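Local atomic coordinates of FERM, ARHGEF and pleckstrin domain-containing protein 2 (Mus musculus, PDB entry 6D2K), a protein that acts as a guanine nucleotide exchange factor that activates RAC1, represented here by its membrane-targeting FERM domain. Residues E146-N151 / K159-I164; K189-G194 / L218-T223; V12-S17 / K39-I44; R235-K240 / F244-H249. All blocks are in the same frame, centred on the assembly; numbering follows the deposited sequence.

Interaction 1 of 4, residues E146-N151 / K159-I164; sequences EHLKAN and KSLEKI
L148 and L161 meet end to end because of how their first torsions are set. In L148, CG lies beside the backbone N and opposite the carbonyl carbon (chi1 -74°), which directs the isobutyl group toward helix 161-168. L161 has an unusual chi1 of -130°, away from the staggered positions, and this swings both of its methyls across to L148 although its CB does not point there. L148 CD1 makes the closest contacts between the two segments: it lies 3.7 Å from L161 CD1 and 3.8 Å from L161 CD2, nearly equidistant from the two methyls. One turn further on, I164 joins from the same helix with its branch methyl, CG2 standing 4.2 Å from L148 CD1.

Behind the leucine, the end of helix 141-150 is tied down by its own polar groups. N151, the first residue to leave helical geometry, turns its side chain back so that ND2 donates to H147 O at 2.9 Å, with the acceptor nearly in the amide plane. The same ND2 lies 3.2 Å above one face of the H147 ring, toward its rim, and H147 NE2 is hydrogen-bonded to Y153.

Y153 and Q157, in the loop joining the helices, also touch L148. Within the FERM central domain, these segments therefore meet through aliphatic carbons, chiefly methyls, a contact that depends on shape and burial and carries little directional preference.

Interaction 2 of 4, residues K189-G194 / L218-T223; sequences KLEMYG and LVFQGT
M192 and F220 meet through the thioether and the ring's CE1, with SD 4.1 Å from that carbon. The methionine CB does not aim at the strand, but chi1 (-67°) and the bend at chi2 (-60°) bring SD to the ring; a further bend at chi3 then sets the direction of the CE methyl. SD lies 4.9 Å from the centroid of the F220 ring, 41° off its normal, so the Met-aromatic approach is oblique. The F220 side chain runs past that of M192 in the opposite direction.

E191, by contrast, stretches out, and the aliphatic part of its chain borders the same phenyl: CG comes to the ring edge, near its plane, 4.2 Å from F220 CE1. Beyond the contact, F220 meets the ring of F197 and M192 touches T118.

Both E191 and M192 are the central residues of a type I beta turn, L190 to Y193, closed by Y193 N to L190 O. The turn follows helix 176-187 and packs against strand 216-221, part of the sheet of the PH-like FERM C-terminal domain.

Interaction 3 of 4, residues V12-S17 / K39-I44; sequences VKLLDS and KHLNLI
L14, L41 and H40 supply all the buried surface of this contact, and L14 contributes about half of it. One methyl of L14 does the touching: CD1 lies 4.1 Å from L41 CD2 and 4.0 Å from H40 NE2, bridging two successive residues at the end of helix 30-41. The two leucine side chains lie antiparallel, passing one another, each with CG beside its own backbone N.

In H40, CG is opposite the backbone N: chi1 (169°) swings the ring toward L14, chi2 (79°) turns its CD2-NE2 side to the methyl, and the two meet obliquely. The ring also touches E20 and F22 of strand 19-24, while L41 reaches L83 of strand 79-85 and Y99 of helix 98-113.

Both backbones change direction close by. L14 opens a type I beta turn that ends at S17, closed by S17 N to L14 O at 3.0 Å. On the other side, N42, with positive phi, is the C-prime residue of a Schellman motif that ends the helix.

In the ubiquitin-like FERM N-terminal domain, the helix end thus packs on the residue that follows strand 8-13 by dispersion, with the imidazole bordering the aliphatic patch along a nitrogen-bearing part of its ring.

Interaction 4 of 4, residues R235-K240 / F244-H249; sequences RKLSFK and FLIKLH
K236 and K247 exchange hydrogen bonds at the end of the hairpin away from its turn: K247 N donates to K236 O at 2.8 Å, whereas the return bond from K236 N to K247 O is weak. The K247 oxygen also accepts R235 N at 2.8 Å, so two successive residues face one lysine and form a classic beta bulge. S238 and L245 make a second reciprocal pair, with S238 N to L245 O at 3.0 Å and L245 N to S238 O at 2.8 Å. A water donates to L245 O and is hydrogen-bonded to S238 OG, 2.9 Å away, spanning the two strands.

Packing fills the face bearing L237, F239, F244 and I246. L237 CD2 lies 3.8 Å from I246 CG2, the side chains alongside each other, and 4.0 Å from F244 CZ, at an oblique approach to the ring. Helix 267-284 lies over this face: F244 packs edge-to-face with F273, and W274 NE1 donates to L237 O. On the reverse face, K236 and K247 meet CB to CB at 4.0 Å, and the extended K247 chain runs along R235 CB.

This antiparallel edge hairpin, backed by that helix, belongs to the PH-like FERM C-terminal domain.

How the interactions relate
From the N terminus the four contacts follow one another in series, none nested in or crossing another. Interaction 3 comes first, closing a 21-residue excursion through strand 19-24 and most of helix 30-41 in the ubiquitin-like lobe. Interaction 1 then closes a seven-residue loop between two helices of the central lobe; its nearest atoms lie about 8 Å from those of interaction 3. Interaction 2 spans 23 residues, joining the loop after helix 176-187 to strand 216-221. Interaction 4 closes the short turn of a hairpin in the same seven-stranded sheet, with centres of 2 and 4 about 21 Å apart. Interactions 1 and 4 are the most widely separated, their centres 46 Å apart.

Interaction 1 of 4, residues E146-N151 / K159-I164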
loop_
_atom_site.group_PDB
_atom_site.type_symbol
_atom_site.label_atom_id
_atom_site.label_comp_id
_atom_site.label_asym_id
_atom_site.label_seq_id
_atom_site.Cartn_x
_atom_site.Cartn_y
_atom_site.Cartn_z
ATOM N N GLU A 146 -26.428 -9.357 -7.481
ATOM C CA GLU A 146 -26.844 -8.593 -6.318
ATOM C C GLU A 146 -25.641 -8.134 -5.497
ATOM O O GLU A 146 -25.602 -7.002 -5.019
ATOM C CB GLU A 146 -27.852 -9.372 -5.458
ATOM C CG GLU A 146 -29.218 -9.513 -6.115
ATOM C CD GLU A 146 -30.254 -10.198 -5.220
ATOM O OE1 GLU A 146 -29.957 -10.482 -4.041
ATOM O OE2 GLU A 146 -31.377 -10.453 -5.698
ATOM N N HIS A 147 -24.645 -9.000 -5.355
ATOM C CA HIS A 147 -23.470 -8.634 -4.574
ATOM C C HIS A 147 -22.706 -7.491 -5.241
ATOM O O HIS A 147 -22.278 -6.560 -4.576
ATOM C CB HIS A 147 -22.549 -9.832 -4.396
ATOM C CG HIS A 147 -21.302 -9.518 -3.637
ATOM N ND1 HIS A 147 -21.237 -9.548 -2.261
ATOM C CD2 HIS A 147 -20.065 -9.167 -4.065
ATOM C CE1 HIS A 147 -20.012 -9.234 -1.872
ATOM N NE2 HIS A 147 -19.284 -8.997 -2.949
ATOM N N LEU A 148 -22.573 -7.567 -6.558
ATOM C CA LEU A 148 -21.851 -6.547 -7.322
ATOM C C LEU A 148 -22.614 -5.232 -7.407
ATOM O O LEU A 148 -22.030 -4.193 -7.711
ATOM C CB LEU A 148 -21.527 -7.079 -8.715
ATOM C CG LEU A 148 -20.387 -8.102 -8.682
ATOM C CD1 LEU A 148 -20.303 -8.882 -9.973
ATOM C CD2 LEU A 148 -19.068 -7.400 -8.374
ATOM N N LYS A 149 -23.913 -5.259 -7.146
ATOM C CA LYS A 149 -24.657 -4.006 -7.068
ATOM C C LYS A 149 -24.390 -3.265 -5.765
ATOM O O LYS A 149 -24.377 -2.032 -5.730
ATOM C CB LYS A 149 -26.159 -4.253 -7.213
ATOM C CG LYS A 149 -26.578 -4.661 -8.608
ATOM C CD LYS A 149 -28.094 -4.791 -8.699
ATOM C CE LYS A 149 -28.527 -5.199 -10.092
ATOM N NZ LYS A 149 -29.976 -5.536 -10.134
ATOM N N ALA A 150 -24.181 -4.021 -4.691
ATOM C CA ALA A 150 -24.031 -3.430 -3.370
ATOM C C ALA A 150 -22.569 -3.310 -2.932
ATOM O O ALA A 150 -22.282 -2.703 -1.903
ATOM C CB ALA A 150 -24.832 -4.231 -2.339
ATOM N N ASN A 151 -21.650 -3.888 -3.705
ATOM C CA ASN A 151 -20.229 -3.866 -3.344
ATOM C C ASN A 151 -19.356 -3.464 -4.519
ATOM O O ASN A 151 -19.374 -4.107 -5.566
ATOM C CB ASN A 151 -19.781 -5.239 -2.828
ATOM C CG ASN A 151 -20.516 -5.657 -1.576
ATOM O OD1 ASN A 151 -20.081 -5.369 -0.464
ATOM N ND2 ASN A 151 -21.637 -6.339 -1.752
ATOM N N LYS A 159 -19.007 -2.496 -16.682
ATOM C CA LYS A 159 -18.439 -2.733 -18.010
ATOM C C LYS A 159 -17.899 -4.151 -18.105
ATOM O O LYS A 159 -17.941 -4.777 -19.165
ATOM C CB LYS A 159 -17.318 -1.740 -18.295
ATOM C CG LYS A 159 -16.543 -2.033 -19.569
ATOM C CD LYS A 159 -15.074 -1.718 -19.383
ATOM C CE LYS A 159 -14.866 -0.257 -19.042
ATOM N NZ LYS A 159 -14.889 0.599 -20.267
ATOM N N SER A 160 -17.412 -4.659 -16.978
ATOM C CA SER A 160 -16.737 -5.952 -16.952
ATOM C C SER A 160 -17.583 -7.048 -16.323
ATOM O O SER A 160 -17.080 -8.140 -16.063
ATOM C CB SER A 160 -15.432 -5.844 -16.174
ATOM O OG SER A 160 -14.553 -4.903 -16.766
ATOM N N LEU A 161 -18.855 -6.762 -16.064
ATOM C CA LEU A 161 -19.709 -7.736 -15.391
ATOM C C LEU A 161 -19.696 -9.108 -16.065
ATOM O O LEU A 161 -19.515 -10.124 -15.402
ATOM C CB LEU A 161 -21.144 -7.218 -15.260
ATOM C CG LEU A 161 -21.708 -7.335 -13.846
ATOM C CD1 LEU A 161 -21.755 -8.787 -13.420
ATOM C CD2 LEU A 161 -20.855 -6.527 -12.888
ATOM N N GLU A 162 -19.880 -9.147 -17.379
ATOM C CA GLU A 162 -19.914 -10.429 -18.079
ATOM C C GLU A 162 -18.617 -11.216 -17.908
ATOM O O GLU A 162 -18.643 -12.410 -17.641
ATOM C CB GLU A 162 -20.236 -10.240 -19.564
ATOM C CG GLU A 162 -21.559 -9.538 -19.817
ATOM C CD GLU A 162 -22.747 -10.282 -19.229
ATOM O OE1 GLU A 162 -23.757 -9.620 -18.899
ATOM O OE2 GLU A 162 -22.675 -11.524 -19.090
ATOM N N LYS A 163 -17.477 -10.551 -18.052
ATOM C CA LYS A 163 -16.203 -11.240 -17.872
ATOM C C LYS A 163 -16.054 -11.758 -16.444
ATOM O O LYS A 163 -15.562 -12.864 -16.227
ATOM C CB LYS A 163 -15.028 -10.316 -18.191
ATOM C CG LYS A 163 -14.892 -9.927 -19.652
ATOM C CD LYS A 163 -13.765 -8.916 -19.831
ATOM C CE LYS A 163 -13.714 -8.378 -21.255
ATOM N NZ LYS A 163 -13.345 -9.441 -22.231
ATOM N N ILE A 164 -16.468 -10.951 -15.474
ATOM C CA ILE A 164 -16.338 -11.324 -14.064
ATOM C C ILE A 164 -17.128 -12.609 -13.761
ATOM O O ILE A 164 -16.613 -13.528 -13.131
ATOM C CB ILE A 164 -16.823 -10.195 -13.133
ATOM C CG1 ILE A 164 -15.875 -8.993 -13.219
ATOM C CG2 ILE A 164 -16.903 -10.715 -11.703
ATOM C CD1 ILE A 164 -16.434 -7.718 -12.601
#

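Interaction 2 of 4, residues K189-G194 / L218-T223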
loop_
_atom_site.group_PDB
_atom_site.type_symbol
_atom_site.label_atom_id
_atom_site.label_comp_id
_atom_site.label_asym_id
_atom_site.label_seq_id
_atom_site.Cartn_x
_atom_site.Cartn_y
_atom_site.Cartn_z
ATOM N N LYS A 189 2.628 -10.479 -10.033
ATOM C CA LYS A 189 3.336 -10.349 -11.318
ATOM C C LYS A 189 3.022 -9.048 -12.050
ATOM O O LYS A 189 3.609 -8.766 -13.108
ATOM C CB LYS A 189 3.028 -11.537 -12.243
ATOM C CG LYS A 189 3.534 -12.881 -11.734
ATOM C CD LYS A 189 5.048 -12.902 -11.697
ATOM C CE LYS A 189 5.570 -14.283 -11.355
ATOM N NZ LYS A 189 7.055 -14.296 -11.283
ATOM N N LEU A 190 2.109 -8.248 -11.501
ATOM C CA LEU A 190 1.721 -6.987 -12.120
ATOM C C LEU A 190 2.774 -5.932 -11.849
ATOM O O LEU A 190 3.296 -5.842 -10.745
ATOM C CB LEU A 190 0.381 -6.490 -11.587
ATOM C CG LEU A 190 -0.755 -7.478 -11.824
ATOM C CD1 LEU A 190 -2.019 -6.948 -11.182
ATOM C CD2 LEU A 190 -0.934 -7.698 -13.328
ATOM N N GLU A 191 3.071 -5.140 -12.868
ATOM C CA GLU A 191 4.072 -4.084 -12.739
ATOM C C GLU A 191 3.678 -3.108 -11.637
ATOM O O GLU A 191 4.550 -2.528 -10.977
ATOM C CB GLU A 191 4.218 -3.350 -14.068
ATOM C CG GLU A 191 5.325 -2.305 -14.097
ATOM C CD GLU A 191 5.557 -1.774 -15.499
ATOM O OE1 GLU A 191 6.631 -2.060 -16.068
ATOM O OE2 GLU A 191 4.655 -1.093 -16.028
ATOM N N MET A 192 2.376 -2.927 -11.427
ATOM C CA MET A 192 1.911 -1.976 -10.420
ATOM C C MET A 192 1.701 -2.567 -9.018
ATOM O O MET A 192 1.237 -1.871 -8.110
ATOM C CB MET A 192 0.645 -1.265 -10.904
ATOM C CG MET A 192 0.895 -0.331 -12.108
ATOM S SD MET A 192 2.087 0.995 -11.737
ATOM C CE MET A 192 1.136 1.962 -10.578
ATOM N N TYR A 193 2.038 -3.842 -8.841
ATOM C CA TYR A 193 1.937 -4.490 -7.529
ATOM C C TYR A 193 2.729 -3.710 -6.480
ATOM O O TYR A 193 3.934 -3.512 -6.627
ATOM C CB TYR A 193 2.417 -5.948 -7.609
ATOM C CG TYR A 193 2.637 -6.632 -6.268
ATOM C CD1 TYR A 193 1.566 -7.040 -5.491
ATOM C CD2 TYR A 193 3.916 -6.861 -5.786
ATOM C CE1 TYR A 193 1.763 -7.660 -4.276
ATOM C CE2 TYR A 193 4.125 -7.476 -4.571
ATOM C CZ TYR A 193 3.043 -7.869 -3.813
ATOM O OH TYR A 193 3.226 -8.475 -2.589
ATOM N N GLY A 194 2.030 -3.266 -5.441
ATOM C CA GLY A 194 2.627 -2.515 -4.342
ATOM C C GLY A 194 3.088 -1.104 -4.678
ATOM O O GLY A 194 3.736 -0.460 -3.848
ATOM N N LEU A 218 12.420 3.222 -7.976
ATOM C CA LEU A 218 11.888 3.083 -9.315
ATOM C C LEU A 218 11.500 4.420 -9.919
ATOM O O LEU A 218 11.051 5.325 -9.213
ATOM C CB LEU A 218 10.664 2.151 -9.300
ATOM C CG LEU A 218 10.779 0.827 -8.542
ATOM C CD1 LEU A 218 9.439 0.096 -8.607
ATOM C CD2 LEU A 218 11.852 -0.064 -9.126
ATOM N N VAL A 219 11.671 4.537 -11.234
ATOM C CA VAL A 219 11.239 5.719 -11.964
ATOM C C VAL A 219 10.266 5.334 -13.069
ATOM O O VAL A 219 10.569 4.474 -13.903
ATOM C CB VAL A 219 12.431 6.486 -12.593
ATOM C CG1 VAL A 219 11.927 7.704 -13.367
ATOM C CG2 VAL A 219 13.394 6.914 -11.513
ATOM N N PHE A 220 9.098 5.967 -13.058
ATOM C CA PHE A 220 8.099 5.796 -14.102
ATOM C C PHE A 220 7.938 7.123 -14.833
ATOM O O PHE A 220 8.000 8.185 -14.225
ATOM C CB PHE A 220 6.751 5.409 -13.492
ATOM C CG PHE A 220 6.703 4.020 -12.938
ATOM C CD1 PHE A 220 6.000 3.025 -13.604
ATOM C CD2 PHE A 220 7.321 3.704 -11.742
ATOM C CE1 PHE A 220 5.929 1.743 -13.095
ATOM C CE2 PHE A 220 7.258 2.429 -11.225
ATOM C CZ PHE A 220 6.556 1.437 -11.908
ATOM N N GLN A 221 7.757 7.067 -16.145
ATOM C CA GLN A 221 7.338 8.241 -16.884
ATOM C C GLN A 221 5.889 7.978 -17.224
ATOM O O GLN A 221 5.572 6.993 -17.893
ATOM C CB GLN A 221 8.178 8.445 -18.145
ATOM C CG GLN A 221 7.887 9.755 -18.857
ATOM C CD GLN A 221 8.967 10.133 -19.849
ATOM O OE1 GLN A 221 8.863 11.144 -20.548
ATOM N NE2 GLN A 221 10.020 9.326 -19.911
ATOM N N GLY A 222 4.999 8.831 -16.734
ATOM C CA GLY A 222 3.591 8.492 -16.771
ATOM C C GLY A 222 3.400 7.152 -16.085
ATOM O O GLY A 222 3.703 7.000 -14.902
ATOM N N THR A 223 2.921 6.168 -16.834
ATOM C CA THR A 223 2.645 4.841 -16.295
ATOM C C THR A 223 3.723 3.843 -16.727
ATOM O O THR A 223 3.688 2.660 -16.375
ATOM C CB THR A 223 1.218 4.387 -16.726
ATOM O OG1 THR A 223 0.253 4.920 -15.809
ATOM C CG2 THR A 223 1.079 2.872 -16.773
#

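Interaction 3 of 4, residues V12-S17 / K39-I44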
loop_
_atom_site.group_PDB
_atom_site.type_symbol
_atom_site.label_atom_id
_atom_site.label_comp_id
_atom_site.label_asym_id
_atom_site.label_seq_id
_atom_site.Cartn_x
_atom_site.Cartn_y
_atom_site.Cartn_z
ATOM N N VAL A 12 -10.194 3.581 13.521
ATOM C CA VAL A 12 -9.287 2.849 12.640
ATOM C C VAL A 12 -10.088 2.057 11.629
ATOM O O VAL A 12 -10.824 1.147 11.997
ATOM C CB VAL A 12 -8.318 1.937 13.414
ATOM C CG1 VAL A 12 -7.480 1.098 12.433
ATOM C CG2 VAL A 12 -7.403 2.785 14.287
ATOM N N LYS A 13 -9.973 2.439 10.362
ATOM C CA LYS A 13 -10.667 1.735 9.293
ATOM C C LYS A 13 -9.830 0.531 8.902
ATOM O O LYS A 13 -8.691 0.677 8.491
ATOM C CB LYS A 13 -10.896 2.654 8.094
ATOM C CG LYS A 13 -11.734 2.020 6.984
ATOM C CD LYS A 13 -12.009 3.011 5.854
ATOM C CE LYS A 13 -13.064 2.472 4.888
ATOM N NZ LYS A 13 -14.388 2.289 5.552
ATOM N N LEU A 14 -10.405 -0.661 9.040
ATOM C CA LEU A 14 -9.683 -1.907 8.805
ATOM C C LEU A 14 -9.778 -2.285 7.335
ATOM O O LEU A 14 -10.463 -1.618 6.574
ATOM C CB LEU A 14 -10.246 -3.004 9.711
ATOM C CG LEU A 14 -10.115 -2.671 11.205
ATOM C CD1 LEU A 14 -10.829 -3.681 12.076
ATOM C CD2 LEU A 14 -8.647 -2.558 11.605
ATOM N N LEU A 15 -9.071 -3.340 6.930
ATOM C CA LEU A 15 -8.981 -3.689 5.512
ATOM C C LEU A 15 -10.289 -4.274 4.949
ATOM O O LEU A 15 -10.520 -4.241 3.737
ATOM C CB LEU A 15 -7.806 -4.637 5.265
ATOM C CG LEU A 15 -6.476 -3.928 4.985
ATOM C CD1 LEU A 15 -5.300 -4.887 5.121
ATOM C CD2 LEU A 15 -6.506 -3.282 3.595
ATOM N N ASP A 16 -11.141 -4.786 5.827
ATOM C CA ASP A 16 -12.476 -5.233 5.418
ATOM C C ASP A 16 -13.520 -4.100 5.466
ATOM O O ASP A 16 -14.720 -4.332 5.269
ATOM C CB ASP A 16 -12.923 -6.437 6.256
ATOM C CG ASP A 16 -13.011 -6.118 7.739
ATOM O OD1 ASP A 16 -13.173 -7.051 8.558
ATOM O OD2 ASP A 16 -12.919 -4.927 8.082
ATOM N N SER A 17 -13.053 -2.883 5.739
ATOM C CA SER A 17 -13.887 -1.677 5.735
ATOM C C SER A 17 -14.675 -1.458 7.031
ATOM O O SER A 17 -15.335 -0.435 7.194
ATOM C CB SER A 17 -14.821 -1.638 4.522
ATOM O OG SER A 17 -14.269 -0.846 3.484
ATOM N N LYS A 39 -3.175 -6.365 18.262
ATOM C CA LYS A 39 -3.824 -7.231 19.244
ATOM C C LYS A 39 -5.284 -7.466 18.908
ATOM O O LYS A 39 -5.771 -8.595 18.966
ATOM C CB LYS A 39 -3.732 -6.623 20.641
ATOM C CG LYS A 39 -2.402 -6.808 21.330
ATOM C CD LYS A 39 -2.583 -6.843 22.851
ATOM C CE LYS A 39 -3.936 -6.275 23.288
ATOM N NZ LYS A 39 -5.063 -7.253 23.140
ATOM N N HIS A 40 -5.993 -6.392 18.582
ATOM C CA HIS A 40 -7.379 -6.507 18.179
ATOM C C HIS A 40 -7.503 -7.506 17.031
ATOM O O HIS A 40 -8.466 -8.266 16.971
ATOM C CB HIS A 40 -7.947 -5.148 17.768
ATOM C CG HIS A 40 -9.284 -5.237 17.110
ATOM N ND1 HIS A 40 -10.452 -5.408 17.822
ATOM C CD2 HIS A 40 -9.641 -5.206 15.804
ATOM C CE1 HIS A 40 -11.471 -5.467 16.984
ATOM N NE2 HIS A 40 -11.008 -5.344 15.755
ATOM N N LEU A 41 -6.513 -7.511 16.138
ATOM C CA LEU A 41 -6.562 -8.353 14.942
ATOM C C LEU A 41 -5.905 -9.711 15.128
ATOM O O LEU A 41 -6.096 -10.612 14.309
ATOM C CB LEU A 41 -5.895 -7.650 13.749
ATOM C CG LEU A 41 -6.588 -6.370 13.278
ATOM C CD1 LEU A 41 -5.801 -5.707 12.137
ATOM C CD2 LEU A 41 -8.030 -6.636 12.872
ATOM N N ASN A 42 -5.118 -9.848 16.188
ATOM C CA ASN A 42 -4.269 -11.012 16.348
ATOM C C ASN A 42 -3.413 -11.187 15.097
ATOM O O ASN A 42 -3.374 -12.259 14.486
ATOM C CB ASN A 42 -5.116 -12.252 16.642
ATOM C CG ASN A 42 -5.841 -12.149 17.972
ATOM O OD1 ASN A 42 -5.225 -11.865 19.000
ATOM N ND2 ASN A 42 -7.151 -12.371 17.959
ATOM N N LEU A 43 -2.748 -10.099 14.720
ATOM C CA LEU A 43 -1.899 -10.062 13.537
ATOM C C LEU A 43 -0.443 -10.372 13.875
ATOM O O LEU A 43 0.297 -9.506 14.335
ATOM C CB LEU A 43 -2.005 -8.678 12.882
ATOM C CG LEU A 43 -1.209 -8.442 11.597
ATOM C CD1 LEU A 43 -1.572 -9.507 10.559
ATOM C CD2 LEU A 43 -1.457 -7.041 11.058
ATOM N N ILE A 44 -0.027 -11.611 13.632
ATOM C CA ILE A 44 1.337 -12.034 13.929
ATOM C C ILE A 44 2.373 -11.371 13.029
ATOM O O ILE A 44 3.376 -10.844 13.510
ATOM C CB ILE A 44 1.494 -13.571 13.819
ATOM C CG1 ILE A 44 0.609 -14.265 14.854
ATOM C CG2 ILE A 44 2.939 -13.975 14.006
ATOM C CD1 ILE A 44 0.747 -15.785 14.850
#

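Interaction 4 of 4, residues R235-K240 / F244-H249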
loop_
_atom_site.group_PDB
_atom_site.type_symbol
_atom_site.label_atom_id
_atom_site.label_comp_id
_atom_site.label_asym_id
_atom_site.label_seq_id
_atom_site.Cartn_x
_atom_site.Cartn_y
_atom_site.Cartn_z
ATOM N N ARG A 235 24.141 3.381 -2.866
ATOM C CA ARG A 235 25.086 3.580 -1.779
ATOM C C ARG A 235 24.494 4.418 -0.657
ATOM O O ARG A 235 24.792 4.191 0.511
ATOM C CB ARG A 235 26.340 4.276 -2.309
ATOM C CG ARG A 235 26.923 3.630 -3.563
ATOM C CD ARG A 235 28.016 2.639 -3.211
ATOM N NE ARG A 235 27.521 1.269 -3.181
ATOM C CZ ARG A 235 27.495 0.471 -4.239
ATOM N NH1 ARG A 235 27.939 0.911 -5.407
ATOM N NH2 ARG A 235 27.030 -0.760 -4.127
ATOM N N LYS A 236 23.660 5.394 -1.011
ATOM C CA LYS A 236 23.050 6.256 0.000
ATOM C C LYS A 236 21.816 6.963 -0.541
ATOM O O LYS A 236 21.751 7.295 -1.718
ATOM C CB LYS A 236 24.053 7.311 0.495
ATOM C CG LYS A 236 23.531 8.113 1.680
ATOM C CD LYS A 236 24.578 9.062 2.249
ATOM C CE LYS A 236 24.156 9.561 3.629
ATOM N NZ LYS A 236 25.099 10.574 4.185
ATOM N N LEU A 237 20.829 7.165 0.325
ATOM C CA LEU A 237 19.669 7.985 0.000
ATOM C C LEU A 237 19.668 9.186 0.934
ATOM O O LEU A 237 19.848 9.035 2.146
ATOM C CB LEU A 237 18.377 7.188 0.200
ATOM C CG LEU A 237 18.222 5.944 -0.664
ATOM C CD1 LEU A 237 16.932 5.243 -0.296
ATOM C CD2 LEU A 237 18.244 6.287 -2.148
ATOM N N SER A 238 19.457 10.366 0.366
ATOM C CA SER A 238 19.427 11.615 1.122
ATOM C C SER A 238 18.328 12.523 0.606
ATOM O O SER A 238 17.809 12.322 -0.477
ATOM C CB SER A 238 20.761 12.360 0.981
ATOM O OG SER A 238 21.817 11.553 1.432
ATOM N N PHE A 239 17.984 13.550 1.373
ATOM C CA PHE A 239 17.094 14.568 0.844
ATOM C C PHE A 239 17.512 15.928 1.383
ATOM O O PHE A 239 18.041 16.019 2.492
ATOM C CB PHE A 239 15.616 14.255 1.126
ATOM C CG PHE A 239 15.155 14.608 2.518
ATOM C CD1 PHE A 239 14.485 15.806 2.750
ATOM C CD2 PHE A 239 15.395 13.757 3.587
ATOM C CE1 PHE A 239 14.060 16.141 4.022
ATOM C CE2 PHE A 239 14.970 14.089 4.873
ATOM C CZ PHE A 239 14.296 15.293 5.087
ATOM N N LYS A 240 17.306 16.960 0.577
ATOM C CA LYS A 240 17.508 18.335 1.017
ATOM C C LYS A 240 16.385 19.191 0.475
ATOM O O LYS A 240 16.282 19.406 -0.739
ATOM C CB LYS A 240 18.844 18.881 0.519
ATOM C CG LYS A 240 20.047 18.080 0.991
ATOM C CD LYS A 240 21.343 18.759 0.542
ATOM C CE LYS A 240 22.446 18.565 1.570
ATOM N NZ LYS A 240 22.745 17.131 1.827
ATOM N N PHE A 244 15.416 15.061 -3.780
ATOM C CA PHE A 244 15.699 13.681 -3.386
ATOM C C PHE A 244 16.983 13.213 -4.071
ATOM O O PHE A 244 17.110 13.332 -5.283
ATOM C CB PHE A 244 14.525 12.779 -3.790
ATOM C CG PHE A 244 14.736 11.325 -3.485
ATOM C CD1 PHE A 244 14.822 10.874 -2.177
ATOM C CD2 PHE A 244 14.832 10.406 -4.514
ATOM C CE1 PHE A 244 14.999 9.523 -1.910
ATOM C CE2 PHE A 244 15.019 9.058 -4.258
ATOM C CZ PHE A 244 15.106 8.621 -2.955
ATOM N N LEU A 245 17.935 12.700 -3.293
ATOM C CA LEU A 245 19.266 12.368 -3.807
ATOM C C LEU A 245 19.573 10.876 -3.698
ATOM O O LEU A 245 19.512 10.309 -2.614
ATOM C CB LEU A 245 20.344 13.166 -3.049
ATOM C CG LEU A 245 20.460 14.681 -3.297
ATOM C CD1 LEU A 245 19.211 15.427 -2.865
ATOM C CD2 LEU A 245 21.671 15.238 -2.570
ATOM N N ILE A 246 19.894 10.240 -4.821
ATOM C CA ILE A 246 20.287 8.837 -4.795
ATOM C C ILE A 246 21.755 8.729 -5.163
ATOM O O ILE A 246 22.131 9.091 -6.277
ATOM C CB ILE A 246 19.517 8.004 -5.827
ATOM C CG1 ILE A 246 18.018 8.239 -5.736
ATOM C CG2 ILE A 246 19.824 6.525 -5.630
ATOM C CD1 ILE A 246 17.219 7.481 -6.782
ATOM N N LYS A 247 22.579 8.243 -4.237
ATOM C CA LYS A 247 23.991 7.981 -4.569
ATOM C C LYS A 247 24.092 6.553 -5.092
ATOM O O LYS A 247 23.634 5.615 -4.426
ATOM C CB LYS A 247 24.883 8.183 -3.346
ATOM C CG LYS A 247 26.363 8.080 -3.671
ATOM C CD LYS A 247 27.207 8.252 -2.426
ATOM C CE LYS A 247 28.613 7.726 -2.671
ATOM N NZ LYS A 247 29.464 7.800 -1.452
ATOM N N LEU A 248 24.680 6.402 -6.282
ATOM C CA LEU A 248 24.566 5.198 -7.118
ATOM C C LEU A 248 25.900 4.876 -7.782
ATOM O O LEU A 248 26.870 5.587 -7.581
ATOM C CB LEU A 248 23.560 5.481 -8.240
ATOM C CG LEU A 248 22.361 4.580 -8.494
ATOM C CD1 LEU A 248 21.635 4.237 -7.213
ATOM C CD2 LEU A 248 21.432 5.270 -9.483
ATOM N N HIS A 249 25.944 3.831 -8.607
ATOM C CA HIS A 249 27.132 3.606 -9.446
ATOM C C HIS A 249 27.326 4.807 -10.359
ATOM O O HIS A 249 26.354 5.306 -10.933
ATOM C CB HIS A 249 26.954 2.374 -10.328
ATOM C CG HIS A 249 26.933 1.083 -9.581
ATOM N ND1 HIS A 249 27.194 0.993 -8.230
ATOM C CD2 HIS A 249 26.686 -0.182 -10.001
ATOM C CE1 HIS A 249 27.104 -0.271 -7.851
ATOM N NE2 HIS A 249 26.793 -1.001 -8.906
HETATM O O HOH W 1 22.455 10.455 -1.167
#